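PDB 2BBD: coat protein from Sulfolobus turreted icosahedral virus, which is the major capsid protein of an archaeal virus, probably building its icosahedral shell from a fold shared with bacterial and eukaryotic viruses. Local coordinates for residues S53-Y58 with S223-T228; D229-E234 with A298-D303. One frame throughout, in Å; residues are numbered along the deposited sequence.

Contact 1: residues S53-Y58 with S223-T228; sequences SAPFPY and SGINNT
The methyl CG2 of Ile225 carries the apolar part of this contact, lying 3.5 Å from Ala54 O and 3.8 Å from Ala54 CB, with the ring carbon Pro55 CD a little farther off at 4.0 Å from the same methyl. CG1, anti to the backbone N (chi1 -160°), is set apart from CG2, and the side chain also packs on Tyr217 and Ile219 of strand 210-219 and on Ile84 of helix 79-89. A beta-branched residue suits this place, since CG2 sits close to the backbone and can reach Ala54 and Pro55 there. The compact Ala54 points at the other loop and lets it come close, while Pro55, following a cis peptide bond, presents its ring obliquely to the isoleucine.

Beside this apolar patch the Asn226 amide reaches over Ser53. Its ND2 stands 3.2 Å from Ser53 OG, but at an angle too poor for a hydrogen bond, so the two polar ends merely lie alongside. Water does the polar bridging instead: one molecule donates to Ala54 O (2.6 Å) and accepts from Ile225 N (2.7 Å), and a second joins Ser53 OG to Ser223 O.

Within 223-228 the chain is held by its own bonds. Gly224, with positive phi, fits the type II' beta turn from Ser223 to Asn226, and Asn227 ND2 donates to Gly224 O (2.8 Å) in both the amide and the carbonyl plane. The arrangement is a partly hydrated meeting of two surface loops, a tight beta turn set against a cis-proline loop, consistent with the junction of the two jelly rolls in a double jelly-roll capsid protein.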
loop_
_atom_site.group_PDB
_atom_site.type_symbol
_atom_site.label_atom_id
_atom_site.label_comp_id
_atom_site.label_asym_id
_atom_site.label_seq_id
_atom_site.Cartn_x
_atom_site.Cartn_y
_atom_site.Cartn_z
ATOM N N SER A 53 -14.577 -10.648 9.580
ATOM C CA SER A 53 -14.905 -9.377 8.961
ATOM C C SER A 53 -13.631 -8.802 8.353
ATOM O O SER A 53 -12.572 -9.428 8.395
ATOM C CB SER A 53 -15.419 -8.410 10.025
ATOM O OG SER A 53 -14.366 -8.108 10.928
ATOM N N ALA A 54 -13.747 -7.606 7.788
ATOM C CA ALA A 54 -12.605 -6.915 7.217
ATOM C C ALA A 54 -11.592 -6.784 8.361
ATOM O O ALA A 54 -11.974 -6.712 9.529
ATOM C CB ALA A 54 -13.039 -5.542 6.729
ATOM N N PRO A 55 -10.292 -6.700 8.046
ATOM C CA PRO A 55 -9.648 -6.703 6.734
ATOM C C PRO A 55 -9.510 -8.039 5.990
ATOM O O PRO A 55 -8.740 -8.131 5.032
ATOM C CB PRO A 55 -8.298 -6.048 7.027
ATOM C CG PRO A 55 -7.968 -6.616 8.355
ATOM C CD PRO A 55 -9.290 -6.525 9.113
ATOM N N PHE A 56 -10.222 -9.077 6.421
ATOM C CA PHE A 56 -10.173 -10.332 5.680
ATOM C C PHE A 56 -10.877 -10.000 4.364
ATOM O O PHE A 56 -11.825 -9.210 4.344
ATOM C CB PHE A 56 -10.929 -11.443 6.426
ATOM C CG PHE A 56 -11.239 -12.654 5.572
ATOM C CD1 PHE A 56 -12.361 -12.672 4.745
ATOM C CD2 PHE A 56 -10.388 -13.757 5.558
ATOM C CE1 PHE A 56 -12.632 -13.768 3.915
ATOM C CE2 PHE A 56 -10.650 -14.855 4.731
ATOM C CZ PHE A 56 -11.775 -14.859 3.906
ATOM N N PRO A 57 -10.447 -10.601 3.244
ATOM C CA PRO A 57 -9.369 -11.575 3.048
ATOM C C PRO A 57 -7.955 -11.003 2.823
ATOM O O PRO A 57 -6.990 -11.764 2.693
ATOM C CB PRO A 57 -9.870 -12.376 1.849
ATOM C CG PRO A 57 -10.488 -11.305 0.997
ATOM C CD PRO A 57 -11.226 -10.419 2.003
ATOM N N TYR A 58 -7.822 -9.678 2.788
ATOM C CA TYR A 58 -6.512 -9.068 2.565
ATOM C C TYR A 58 -5.476 -9.438 3.613
ATOM O O TYR A 58 -4.284 -9.498 3.296
ATOM C CB TYR A 58 -6.613 -7.543 2.491
ATOM C CG TYR A 58 -7.363 -7.049 1.280
ATOM C CD1 TYR A 58 -6.954 -7.398 -0.009
ATOM C CD2 TYR A 58 -8.473 -6.219 1.417
ATOM C CE1 TYR A 58 -7.632 -6.929 -1.125
ATOM C CE2 TYR A 58 -9.158 -5.746 0.304
ATOM C CZ TYR A 58 -8.734 -6.103 -0.959
ATOM O OH TYR A 58 -9.402 -5.626 -2.054
ATOM N N SER A 223 -13.982 -3.982 17.901
ATOM C CA SER A 223 -14.601 -4.066 16.588
ATOM C C SER A 223 -13.616 -4.110 15.426
ATOM O O SER A 223 -14.031 -4.151 14.271
ATOM C CB SER A 223 -15.535 -2.877 16.405
ATOM O OG SER A 223 -14.804 -1.681 16.557
ATOM N N GLY A 224 -12.318 -4.094 15.726
ATOM C CA GLY A 224 -11.323 -4.129 14.665
ATOM C C GLY A 224 -11.346 -2.885 13.791
ATOM O O GLY A 224 -11.427 -1.757 14.293
ATOM N N ILE A 225 -11.290 -3.087 12.479
ATOM C CA ILE A 225 -11.296 -1.974 11.535
ATOM C C ILE A 225 -12.717 -1.475 11.233
ATOM O O ILE A 225 -12.896 -0.448 10.584
ATOM C CB ILE A 225 -10.595 -2.386 10.212
ATOM C CG1 ILE A 225 -10.157 -1.145 9.433
ATOM C CG2 ILE A 225 -11.545 -3.231 9.363
ATOM C CD1 ILE A 225 -9.211 -1.463 8.278
ATOM N N ASN A 226 -13.727 -2.207 11.691
ATOM C CA ASN A 226 -15.112 -1.796 11.455
ATOM C C ASN A 226 -15.598 -0.982 12.643
ATOM O O ASN A 226 -16.372 -1.464 13.463
ATOM C CB ASN A 226 -16.010 -3.016 11.255
ATOM C CG ASN A 226 -15.609 -3.824 10.047
ATOM O OD1 ASN A 226 -15.552 -3.304 8.932
ATOM N ND2 ASN A 226 -15.312 -5.098 10.261
ATOM N N ASN A 227 -15.127 0.256 12.721
ATOM C CA ASN A 227 -15.477 1.158 13.809
ATOM C C ASN A 227 -15.606 2.558 13.225
ATOM O O ASN A 227 -15.262 2.789 12.071
ATOM C CB ASN A 227 -14.361 1.149 14.851
ATOM C CG ASN A 227 -13.079 1.801 14.331
ATOM O OD1 ASN A 227 -12.997 3.027 14.202
ATOM N ND2 ASN A 227 -12.084 0.980 14.008
ATOM N N THR A 228 -16.094 3.492 14.031
ATOM C CA THR A 228 -16.242 4.867 13.595
ATOM C C THR A 228 -15.585 5.758 14.634
ATOM O O THR A 228 -16.137 6.788 15.016
ATOM C CB THR A 228 -17.731 5.261 13.457
ATOM O OG1 THR A 228 -18.450 4.839 14.623
ATOM C CG2 THR A 228 -18.345 4.619 12.223
HETATM O O HOH W 1 -15.064 -6.705 13.529
HETATM O O HOH W 2 -11.250 -5.771 11.892
#

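Contact 2: residues D229-E234 with A298-D303; sequences DPTEYE and ALQNQD
Asp229 and Pro230 lie against Leu299 and Gln300 at the tight end of this contact, where two antiparallel strands meet. Gln300 N donates to Asp229 O over 2.6 Å, and Thr231 N to Ala298 O over 2.8 Å, so the backbone bonds flank the non-hydrogen-bonded pair of Pro230 and Leu299. Proline is well placed there, since that position asks for no N-H toward the partner strand, and its CB rests 3.8 Å from Leu299 CD2. Farther along, Ala298 N donates to Glu232 O, and the small Ala298 methyl fits beside Glu232 CB.

The Asp229 side chain is held just as closely. With CG beside the backbone N (chi1 -68°), its carboxylate reaches the turn that follows strand 293-299. Asn301 ND2 bonds Asp229 OD1 at 2.7 Å, coming from above the carboxylate plane, 39° out of it. On the other oxygen, Asp229 OD2 lies 2.7 Å from Asp303 OD2, the two carboxylate planes turned only 19° from each other, though offset. So close an approach suggests that one acid holds a proton; Asn220 ND2 also bonds Asp229 OD2.

The solvent side, at Thr231 and Gln300, is looser. The exposed Gln300, bent at chi2, crosses Thr231 at about a right angle, with its OE1 3.6 Å from Thr231 CG2. A water 2.7 Å from Thr231 OG1 also donates, over a longer distance, to Gln300 OE1.

In the four-stranded antiparallel sheet, strands 230-237 and 293-299 are the central pair, flanked by 243-249 and 200-204. Pro230 packs on Trp250 of helix 250-261, and the backbone of Leu299 hydrogen-bonds to that of Ser196.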
loop_
_atom_site.group_PDB
_atom_site.type_symbol
_atom_site.label_atom_id
_atom_site.label_comp_id
_atom_site.label_asym_id
_atom_site.label_seq_id
_atom_site.Cartn_x
_atom_site.Cartn_y
_atom_site.Cartn_z
ATOM N N ASP A 229 -14.403 5.351 15.093
ATOM C CA ASP A 229 -13.674 6.106 16.108
ATOM C C ASP A 229 -13.023 7.389 15.610
ATOM O O ASP A 229 -12.936 8.369 16.350
ATOM C CB ASP A 229 -12.598 5.240 16.771
ATOM C CG ASP A 229 -13.185 4.129 17.620
ATOM O OD1 ASP A 229 -14.341 4.267 18.084
ATOM O OD2 ASP A 229 -12.485 3.121 17.838
ATOM N N PRO A 230 -12.539 7.406 14.358
ATOM C CA PRO A 230 -11.918 8.660 13.926
ATOM C C PRO A 230 -12.960 9.722 13.607
ATOM O O PRO A 230 -13.949 9.441 12.941
ATOM C CB PRO A 230 -11.088 8.238 12.708
ATOM C CG PRO A 230 -11.855 7.096 12.142
ATOM C CD PRO A 230 -12.338 6.334 13.363
ATOM N N THR A 231 -12.744 10.940 14.097
ATOM C CA THR A 231 -13.689 12.026 13.846
ATOM C C THR A 231 -13.075 13.222 13.125
ATOM O O THR A 231 -13.767 13.942 12.404
ATOM C CB THR A 231 -14.315 12.511 15.165
ATOM O OG1 THR A 231 -13.278 12.926 16.065
ATOM C CG2 THR A 231 -15.107 11.393 15.806
ATOM N N GLU A 232 -11.772 13.418 13.301
ATOM C CA GLU A 232 -11.087 14.544 12.680
ATOM C C GLU A 232 -9.646 14.203 12.309
ATOM O O GLU A 232 -8.968 13.473 13.036
ATOM C CB GLU A 232 -11.082 15.734 13.647
ATOM C CG GLU A 232 -10.573 17.044 13.064
ATOM C CD GLU A 232 -11.685 17.885 12.451
ATOM O OE1 GLU A 232 -12.853 17.739 12.883
ATOM O OE2 GLU A 232 -11.395 18.706 11.552
ATOM N N TYR A 233 -9.191 14.749 11.181
ATOM C CA TYR A 233 -7.830 14.545 10.691
ATOM C C TYR A 233 -7.185 15.913 10.528
ATOM O O TYR A 233 -7.813 16.854 10.046
ATOM C CB TYR A 233 -7.824 13.831 9.335
ATOM C CG TYR A 233 -6.453 13.787 8.686
ATOM C CD1 TYR A 233 -5.583 12.721 8.915
ATOM C CD2 TYR A 233 -6.018 14.827 7.858
ATOM C CE1 TYR A 233 -4.315 12.688 8.334
ATOM C CE2 TYR A 233 -4.746 14.803 7.273
ATOM C CZ TYR A 233 -3.906 13.732 7.516
ATOM O OH TYR A 233 -2.659 13.699 6.942
ATOM N N GLU A 234 -5.919 16.012 10.901
ATOM C CA GLU A 234 -5.218 17.280 10.824
ATOM C C GLU A 234 -3.768 17.116 10.367
ATOM O O GLU A 234 -3.030 16.294 10.916
ATOM C CB GLU A 234 -5.256 17.930 12.207
ATOM C CG GLU A 234 -4.839 19.382 12.275
ATOM C CD GLU A 234 -4.856 19.903 13.709
ATOM O OE1 GLU A 234 -5.724 19.462 14.493
ATOM O OE2 GLU A 234 -4.008 20.752 14.048
ATOM N N ALA A 298 -8.391 12.625 15.858
ATOM C CA ALA A 298 -9.293 12.733 16.991
ATOM C C ALA A 298 -9.989 11.388 16.964
ATOM O O ALA A 298 -10.638 11.048 15.971
ATOM C CB ALA A 298 -10.303 13.858 16.781
ATOM N N LEU A 299 -9.854 10.620 18.041
ATOM C CA LEU A 299 -10.460 9.293 18.100
ATOM C C LEU A 299 -11.448 9.095 19.247
ATOM O O LEU A 299 -11.206 9.543 20.361
ATOM C CB LEU A 299 -9.363 8.227 18.212
ATOM C CG LEU A 299 -8.260 8.218 17.156
ATOM C CD1 LEU A 299 -7.230 7.153 17.512
ATOM C CD2 LEU A 299 -8.853 7.956 15.788
ATOM N N GLN A 300 -12.543 8.388 18.960
ATOM C CA GLN A 300 -13.587 8.083 19.946
ATOM C C GLN A 300 -13.108 7.058 20.974
ATOM O O GLN A 300 -13.677 6.941 22.057
ATOM C CB GLN A 300 -14.813 7.506 19.247
ATOM C CG GLN A 300 -15.493 8.422 18.246
ATOM C CD GLN A 300 -16.374 9.447 18.924
ATOM O OE1 GLN A 300 -15.963 10.588 19.159
ATOM N NE2 GLN A 300 -17.592 9.038 19.265
ATOM N N ASN A 301 -12.079 6.298 20.619
ATOM C CA ASN A 301 -11.521 5.263 21.495
ATOM C C ASN A 301 -10.001 5.206 21.317
ATOM O O ASN A 301 -9.470 5.663 20.303
ATOM C CB ASN A 301 -12.111 3.880 21.148
ATOM C CG ASN A 301 -13.578 3.717 21.588
ATOM O OD1 ASN A 301 -13.888 3.805 22.769
ATOM N ND2 ASN A 301 -14.473 3.467 20.628
ATOM N N GLN A 302 -9.297 4.652 22.299
ATOM C CA GLN A 302 -7.851 4.535 22.175
ATOM C C GLN A 302 -7.620 3.380 21.211
ATOM O O GLN A 302 -7.972 2.237 21.505
ATOM C CB GLN A 302 -7.202 4.228 23.523
ATOM C CG GLN A 302 -5.680 4.136 23.440
ATOM C CD GLN A 302 -5.020 4.046 24.802
ATOM O OE1 GLN A 302 -5.277 4.867 25.683
ATOM N NE2 GLN A 302 -4.158 3.052 24.981
ATOM N N ASP A 303 -7.042 3.683 20.054
ATOM C CA ASP A 303 -6.804 2.657 19.046
ATOM C C ASP A 303 -5.385 2.667 18.514
ATOM O O ASP A 303 -4.570 3.522 18.861
ATOM C CB ASP A 303 -7.722 2.846 17.830
ATOM C CG ASP A 303 -9.185 2.999 18.198
ATOM O OD1 ASP A 303 -9.661 2.280 19.097
ATOM O OD2 ASP A 303 -9.860 3.835 17.560
HETATM O O HOH W 3 -13.055 11.960 18.561
#

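How the contacts relate
The centres of contacts 1 and 2 lie about 16 Å apart, on the same side of the chain's centre, and come in series: residues 223-228 lead directly into 229-234. The connection between strands 210-219 and 230-237 thus meets the loop 53-58 first and then enters the four-stranded sheet. The two contacts touch where Thr228 O packs 3.7 Å from Gln300 CG, and Asn227 OD1 bonds Asp229 N across the boundary. Contact 1 reaches from the later part of the chain to a loop of the earlier part, whereas contact 2 lies within the four-stranded sheet, consistent with a boundary between two jelly rolls at contact 1.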